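Long-range contacts in lectin 2 (Agrocybe aegerita, PDB 4TQM), which binds N-acetylglucosamine, as a fungal lectin with a beta-propeller fold, and probably recognises glycans that carry this sugar: residues Glu360-Tyr365 / Val375-Asn380; Arg339-Asp344 / Val395-Asn400. The protein carries 1 engineered substitution. One frame throughout, in Å; residues are numbered along the deposited sequence.

How the interactions relate
The two contacts sample opposite radial ends of one four-stranded propeller sheet. Interaction 1 pairs its last two strands, 361-364 and 376-379, at a centre about 21 Å from the centre of the chain, where several residues are exposed and N-acetylglucosamine is bound. Interaction 2 starts from the first strand of that sheet, 339-343, about 9 Å from the chain centre, and reaches strand 395-399 of the neighbouring sheet. The centres of the two contacts are about 13 Å apart, and they do not touch. Their chemistry differs accordingly: backbone hydrogen bonds zip interaction 1 together, whereas interaction 2 relies on side-chain packing and bridging waters, without a direct hydrogen bond between its segments.

Interaction 1 (Glu360-Tyr365 / Val375-Asn380); sequences ETLVSY and VKALTN. With NAG (2-acetamido-2-deoxy-beta-D-glucopyranose), chain G.
L362 and V375 meet at about a right angle, L362 CB lying 3.6 Å from V375 CG1, while the other end of the leucine forks. Its CD2 branch runs over A377, 3.7 Å from A377 CB, and its CD1 branch turns to the sugar, 3.4 Å from O3 of N-acetylglucosamine. E360 extends on this same side: its OE1 approaches A377 CB and comes near the sugar's O6, and its carboxylate plane is almost parallel (10°) to the side-chain amide of N380. D326, W333 and the backbone of Q331 and E358 complete the sugar site with hydrogen bonds.

On the opposite sheet face, T361 and T379 lie side by side and point the same way, T361 CB being 3.8 Å from T379 CG2. Both hydroxyls hydrogen-bond to the backbone of D381, T361 OG1 to its O and T379 OG1 to its N.

The backbone is an antiparallel hairpin that makes up the outer half of a propeller blade, with 376-379 as its edge strand and V363 and K376 joined by reciprocal N-H...O bonds. Between the T361-T379 and L362-A377 pairs the register slips by one residue, a beta bulge. T361 N donates to T379 O, but T361 O accepts from L378 N (2.8 Å); T379 N is buried without a partner in the model.

At the bulge L378 points toward strand 361-364, and V363, with CG1 set between its backbone N and carbonyl carbon (chi1 79°), meets it: V363 CG1 and L378 CD2 are 3.5 Å apart. The same L378 methyl lies 3.6 Å from Y365 OH, the tyrosine crossing the leucine at roughly a right angle, while V363 CG2 sits over one face of the Y365 ring, offset toward its rim.

Interaction 2 (Arg339-Asp344 / Val395-Asn400); sequences RRFVVD and VCWMAN
R339 lays one face of its guanidinium on C396, with C396 SG over the centre of the group and 3.6 Å from R339 CZ. Next along, the F341 ring is met in two ways: C396 O lies at its edge, 3.5 Å from F341 CZ, while M398 N sits over a face. M398 CG packs 3.6 Å from F341 CD2, and its bent chain carries SD to 5.3 Å from the ring centroid, an oblique Met-aromatic contact 43° off the ring normal. Its terminal CE reaches V343 CG2 at 4.1 Å.

Two waters bridge the segments. One accepts from R339 NE (2.7 Å) in the guanidinium plane and from C396 N; the other accepts from N400 ND2 and donates to D344 O. T394 OG1 binds R339 NH2, and I354 and F356 of the adjoining strand back M398.

The strand axes run parallel within 8° but 8.4 Å apart, as innermost strands of neighbouring blades. Strand 395-399 completes the N-terminal sheet, so this interface flanks the propeller's Velcro-type closure. With no direct hydrogen bond across, the direct contact between these strands rests on apolar and sulfur packing, water bridges and the arginine face, whose charge would probably polarise the cysteine sulfur.

Interaction 1 (Glu360-Tyr365 / Val375-Asn380)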
loop_
_atom_site.group_PDB
_atom_site.type_symbol
_atom_site.label_atom_id
_atom_site.label_comp_id
_atom_site.label_asym_id
_atom_site.label_seq_id
_atom_site.Cartn_x
_atom_site.Cartn_y
_atom_site.Cartn_z
ATOM N N GLU A 360 11.161 19.555 5.497
ATOM C CA GLU A 360 10.394 19.849 4.286
ATOM C C GLU A 360 10.059 18.609 3.459
ATOM O O GLU A 360 10.800 17.622 3.456
ATOM C CB GLU A 360 11.105 20.901 3.424
ATOM C CG GLU A 360 12.509 20.525 2.981
ATOM C CD GLU A 360 13.299 21.725 2.483
ATOM O OE1 GLU A 360 14.247 21.534 1.692
ATOM O OE2 GLU A 360 12.975 22.860 2.891
ATOM N N THR A 361 8.922 18.669 2.772
ATOM C CA THR A 361 8.521 17.626 1.839
ATOM C C THR A 361 9.193 17.878 0.497
ATOM O O THR A 361 8.924 18.882 -0.164
ATOM C CB THR A 361 6.993 17.591 1.654
ATOM O OG1 THR A 361 6.364 17.319 2.913
ATOM C CG2 THR A 361 6.600 16.512 0.656
ATOM N N LEU A 362 10.072 16.960 0.110
ATOM C CA LEU A 362 10.901 17.120 -1.075
ATOM C C LEU A 362 10.445 16.207 -2.207
ATOM O O LEU A 362 9.827 15.170 -1.970
ATOM C CB LEU A 362 12.363 16.837 -0.725
ATOM C CG LEU A 362 12.983 17.787 0.299
ATOM C CD1 LEU A 362 14.205 17.161 0.952
ATOM C CD2 LEU A 362 13.348 19.104 -0.363
ATOM N N VAL A 363 10.766 16.590 -3.437
ATOM C CA VAL A 363 10.283 15.866 -4.603
ATOM C C VAL A 363 11.374 15.714 -5.661
ATOM O O VAL A 363 12.297 16.522 -5.735
ATOM C CB VAL A 363 9.057 16.580 -5.219
ATOM C CG1 VAL A 363 9.493 17.769 -6.060
ATOM C CG2 VAL A 363 8.244 15.620 -6.054
ATOM N N SER A 364 11.274 14.656 -6.459
ATOM C CA SER A 364 12.127 14.484 -7.629
ATOM C C SER A 364 11.288 13.907 -8.760
ATOM O O SER A 364 10.669 12.849 -8.611
ATOM C CB SER A 364 13.311 13.566 -7.324
ATOM O OG SER A 364 14.117 13.386 -8.479
ATOM N N TYR A 365 11.264 14.608 -9.889
ATOM C CA TYR A 365 10.401 14.219 -10.997
ATOM C C TYR A 365 11.077 13.274 -11.987
ATOM O O TYR A 365 12.271 13.392 -12.268
ATOM C CB TYR A 365 9.865 15.459 -11.716
ATOM C CG TYR A 365 9.062 16.369 -10.812
ATOM C CD1 TYR A 365 7.785 16.014 -10.396
ATOM C CD2 TYR A 365 9.581 17.580 -10.372
ATOM C CE1 TYR A 365 7.048 16.836 -9.572
ATOM C CE2 TYR A 365 8.849 18.413 -9.546
ATOM C CZ TYR A 365 7.582 18.035 -9.148
ATOM O OH TYR A 365 6.845 18.857 -8.323
ATOM N N VAL A 375 16.211 17.739 -6.909
ATOM C CA VAL A 375 15.208 17.739 -5.854
ATOM C C VAL A 375 14.647 19.144 -5.605
ATOM O O VAL A 375 15.402 20.107 -5.477
ATOM C CB VAL A 375 15.788 17.168 -4.544
ATOM C CG1 VAL A 375 14.760 17.223 -3.431
ATOM C CG2 VAL A 375 16.265 15.736 -4.754
ATOM N N LYS A 376 13.322 19.256 -5.554
ATOM C CA LYS A 376 12.666 20.519 -5.224
ATOM C C LYS A 376 11.842 20.386 -3.943
ATOM O O LYS A 376 11.287 19.323 -3.657
ATOM C CB LYS A 376 11.775 20.991 -6.379
ATOM C CG LYS A 376 12.530 21.318 -7.664
ATOM C CD LYS A 376 11.583 21.776 -8.772
ATOM C CE LYS A 376 10.950 23.132 -8.465
ATOM N NZ LYS A 376 11.936 24.251 -8.522
ATOM N N ALA A 377 11.772 21.465 -3.169
ATOM C CA ALA A 377 10.981 21.473 -1.944
ATOM C C ALA A 377 9.552 21.917 -2.235
ATOM O O ALA A 377 9.322 23.044 -2.679
ATOM C CB ALA A 377 11.620 22.377 -0.903
ATOM N N LEU A 378 8.597 21.028 -1.985
ATOM C CA LEU A 378 7.193 21.308 -2.262
ATOM C C LEU A 378 6.565 22.180 -1.180
ATOM O O LEU A 378 5.860 23.148 -1.477
ATOM C CB LEU A 378 6.405 20.004 -2.391
ATOM C CG LEU A 378 5.694 19.761 -3.724
ATOM C CD1 LEU A 378 4.755 20.911 -4.049
ATOM C CD2 LEU A 378 6.702 19.575 -4.836
ATOM N N THR A 379 6.819 21.825 0.076
ATOM C CA THR A 379 6.235 22.536 1.205
ATOM C C THR A 379 7.005 22.237 2.484
ATOM O O THR A 379 7.806 21.305 2.534
ATOM C CB THR A 379 4.767 22.126 1.422
ATOM O OG1 THR A 379 4.231 22.836 2.545
ATOM C CG2 THR A 379 4.669 20.630 1.688
ATOM N N ASN A 380 6.762 23.033 3.519
ATOM C CA ASN A 380 7.334 22.753 4.827
ATOM C C ASN A 380 6.430 21.807 5.605
ATOM O O ASN A 380 6.863 21.164 6.563
ATOM C CB ASN A 380 7.559 24.046 5.610
ATOM C CG ASN A 380 8.684 24.883 5.038
ATOM O OD1 ASN A 380 9.638 24.353 4.467
ATOM N ND2 ASN A 380 8.582 26.199 5.188
HETATM C C1 NAG G . 17.954 17.201 4.409
HETATM C C2 NAG G . 17.108 16.231 3.594
HETATM C C3 NAG G . 17.764 15.993 2.239
HETATM C C4 NAG G . 18.012 17.329 1.550
HETATM C C5 NAG G . 18.735 18.305 2.473
HETATM C C6 NAG G . 18.858 19.682 1.823
HETATM C C7 NAG G . 15.773 14.791 4.990
HETATM C C8 NAG G . 15.690 13.545 5.821
HETATM N N2 NAG G . 16.906 14.995 4.324
HETATM O O3 NAG G . 16.929 15.193 1.433
HETATM O O4 NAG G . 18.791 17.124 0.392
HETATM O O5 NAG G . 18.062 18.425 3.712
HETATM O O6 NAG G . 17.581 20.160 1.461
HETATM O O7 NAG G . 14.826 15.578 4.947
#

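Interaction 2 (Arg339-Asp344 / Val395-Asn400)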
loop_
_atom_site.group_PDB
_atom_site.type_symbol
_atom_site.label_atom_id
_atom_site.label_comp_id
_atom_site.label_asym_id
_atom_site.label_seq_id
_atom_site.Cartn_x
_atom_site.Cartn_y
_atom_site.Cartn_z
ATOM N N ARG A 339 8.994 9.646 5.649
ATOM C CA ARG A 339 8.264 8.769 4.730
ATOM C C ARG A 339 8.756 8.959 3.302
ATOM O O ARG A 339 9.212 10.032 2.940
ATOM C CB ARG A 339 6.757 9.027 4.780
ATOM C CG ARG A 339 6.084 8.682 6.092
ATOM C CD ARG A 339 6.054 9.883 7.016
ATOM N NE ARG A 339 4.928 9.827 7.940
ATOM C CZ ARG A 339 4.581 10.824 8.745
ATOM N NH1 ARG A 339 5.275 11.956 8.738
ATOM N NH2 ARG A 339 3.538 10.692 9.553
ATOM N N ARG A 340 8.671 7.915 2.488
ATOM C CA ARG A 340 9.068 8.027 1.088
ATOM C C ARG A 340 8.119 7.239 0.197
ATOM O O ARG A 340 7.755 6.105 0.509
ATOM C CB ARG A 340 10.515 7.564 0.892
ATOM C CG ARG A 340 11.558 8.611 1.280
ATOM C CD ARG A 340 12.927 7.986 1.515
ATOM N NE ARG A 340 12.943 7.162 2.722
ATOM C CZ ARG A 340 14.032 6.590 3.224
ATOM N NH1 ARG A 340 15.205 6.749 2.625
ATOM N NH2 ARG A 340 13.948 5.857 4.327
ATOM N N PHE A 341 7.711 7.851 -0.907
ATOM C CA PHE A 341 6.802 7.205 -1.841
ATOM C C PHE A 341 7.269 7.373 -3.284
ATOM O O PHE A 341 7.956 8.344 -3.632
ATOM C CB PHE A 341 5.375 7.738 -1.675
ATOM C CG PHE A 341 4.768 7.453 -0.328
ATOM C CD1 PHE A 341 4.273 6.192 -0.025
ATOM C CD2 PHE A 341 4.682 8.447 0.634
ATOM C CE1 PHE A 341 3.711 5.928 1.215
ATOM C CE2 PHE A 341 4.119 8.189 1.875
ATOM C CZ PHE A 341 3.634 6.930 2.165
ATOM N N VAL A 342 6.897 6.400 -4.108
ATOM C CA VAL A 342 7.217 6.391 -5.524
ATOM C C VAL A 342 5.903 6.288 -6.279
ATOM O O VAL A 342 5.374 5.191 -6.476
ATOM C CB VAL A 342 8.110 5.188 -5.890
ATOM C CG1 VAL A 342 8.653 5.341 -7.298
ATOM C CG2 VAL A 342 9.249 5.049 -4.892
ATOM N N VAL A 343 5.365 7.437 -6.676
ATOM C CA VAL A 343 4.062 7.502 -7.324
ATOM C C VAL A 343 4.086 8.557 -8.424
ATOM O O VAL A 343 4.913 9.471 -8.399
ATOM C CB VAL A 343 2.950 7.874 -6.319
ATOM C CG1 VAL A 343 2.781 6.790 -5.261
ATOM C CG2 VAL A 343 3.244 9.223 -5.668
ATOM N N ASP A 344 3.185 8.432 -9.393
ATOM C CA ASP A 344 3.083 9.442 -10.438
ATOM C C ASP A 344 2.462 10.716 -9.887
ATOM O O ASP A 344 1.359 10.697 -9.340
ATOM C CB ASP A 344 2.267 8.932 -11.623
ATOM C CG ASP A 344 2.340 9.860 -12.822
ATOM O OD1 ASP A 344 3.259 10.707 -12.872
ATOM O OD2 ASP A 344 1.487 9.733 -13.724
ATOM N N VAL A 395 -0.140 9.792 10.390
ATOM C CA VAL A 395 -0.100 8.864 9.262
ATOM C C VAL A 395 -0.131 9.627 7.944
ATOM O O VAL A 395 -1.073 10.360 7.681
ATOM C CB VAL A 395 -1.295 7.881 9.284
ATOM C CG1 VAL A 395 -1.119 6.809 8.217
ATOM C CG2 VAL A 395 -1.452 7.242 10.656
ATOM N N CYS A 396 0.892 9.457 7.113
ATOM C CA CYS A 396 0.907 10.122 5.811
ATOM C C CYS A 396 0.785 9.131 4.661
ATOM O O CYS A 396 1.499 8.128 4.612
ATOM C CB CYS A 396 2.166 10.974 5.640
ATOM S SG CYS A 396 2.186 12.477 6.645
ATOM N N TRP A 397 -0.132 9.419 3.744
ATOM C CA TRP A 397 -0.345 8.585 2.570
ATOM C C TRP A 397 -0.302 9.422 1.301
ATOM O O TRP A 397 -0.578 10.626 1.325
ATOM C CB TRP A 397 -1.715 7.902 2.625
ATOM C CG TRP A 397 -1.911 6.895 3.715
ATOM C CD1 TRP A 397 -2.849 6.937 4.704
ATOM C CD2 TRP A 397 -1.174 5.683 3.910
ATOM N NE1 TRP A 397 -2.738 5.830 5.508
ATOM C CE2 TRP A 397 -1.715 5.044 5.044
ATOM C CE3 TRP A 397 -0.107 5.075 3.241
ATOM C CZ2 TRP A 397 -1.225 3.831 5.525
ATOM C CZ3 TRP A 397 0.381 3.871 3.720
ATOM C CH2 TRP A 397 -0.179 3.263 4.852
ATOM N N MET A 398 0.035 8.772 0.193
ATOM C CA MET A 398 -0.226 9.324 -1.126
ATOM C C MET A 398 -1.502 8.666 -1.638
ATOM O O MET A 398 -1.706 7.465 -1.451
ATOM C CB MET A 398 0.938 9.052 -2.077
ATOM C CG MET A 398 2.239 9.718 -1.663
ATOM S SD MET A 398 2.046 11.495 -1.422
ATOM C CE MET A 398 1.717 12.034 -3.102
ATOM N N ALA A 399 -2.368 9.451 -2.267
ATOM C CA ALA A 399 -3.644 8.930 -2.746
ATOM C C ALA A 399 -4.195 9.780 -3.883
ATOM O O ALA A 399 -3.904 10.975 -3.974
ATOM C CB ALA A 399 -4.648 8.864 -1.603
ATOM N N ASN A 400 -4.988 9.160 -4.749
ATOM C CA ASN A 400 -5.663 9.900 -5.809
ATOM C C ASN A 400 -7.066 10.300 -5.367
ATOM O O ASN A 400 -8.007 9.512 -5.470
ATOM C CB ASN A 400 -5.739 9.069 -7.094
ATOM C CG ASN A 400 -4.380 8.588 -7.561
ATOM O OD1 ASN A 400 -3.981 7.454 -7.282
ATOM N ND2 ASN A 400 -3.659 9.446 -8.276
HETATM O O HOH W 1 3.269 7.762 8.391
HETATM O O HOH W 2 -1.013 8.705 -9.576
#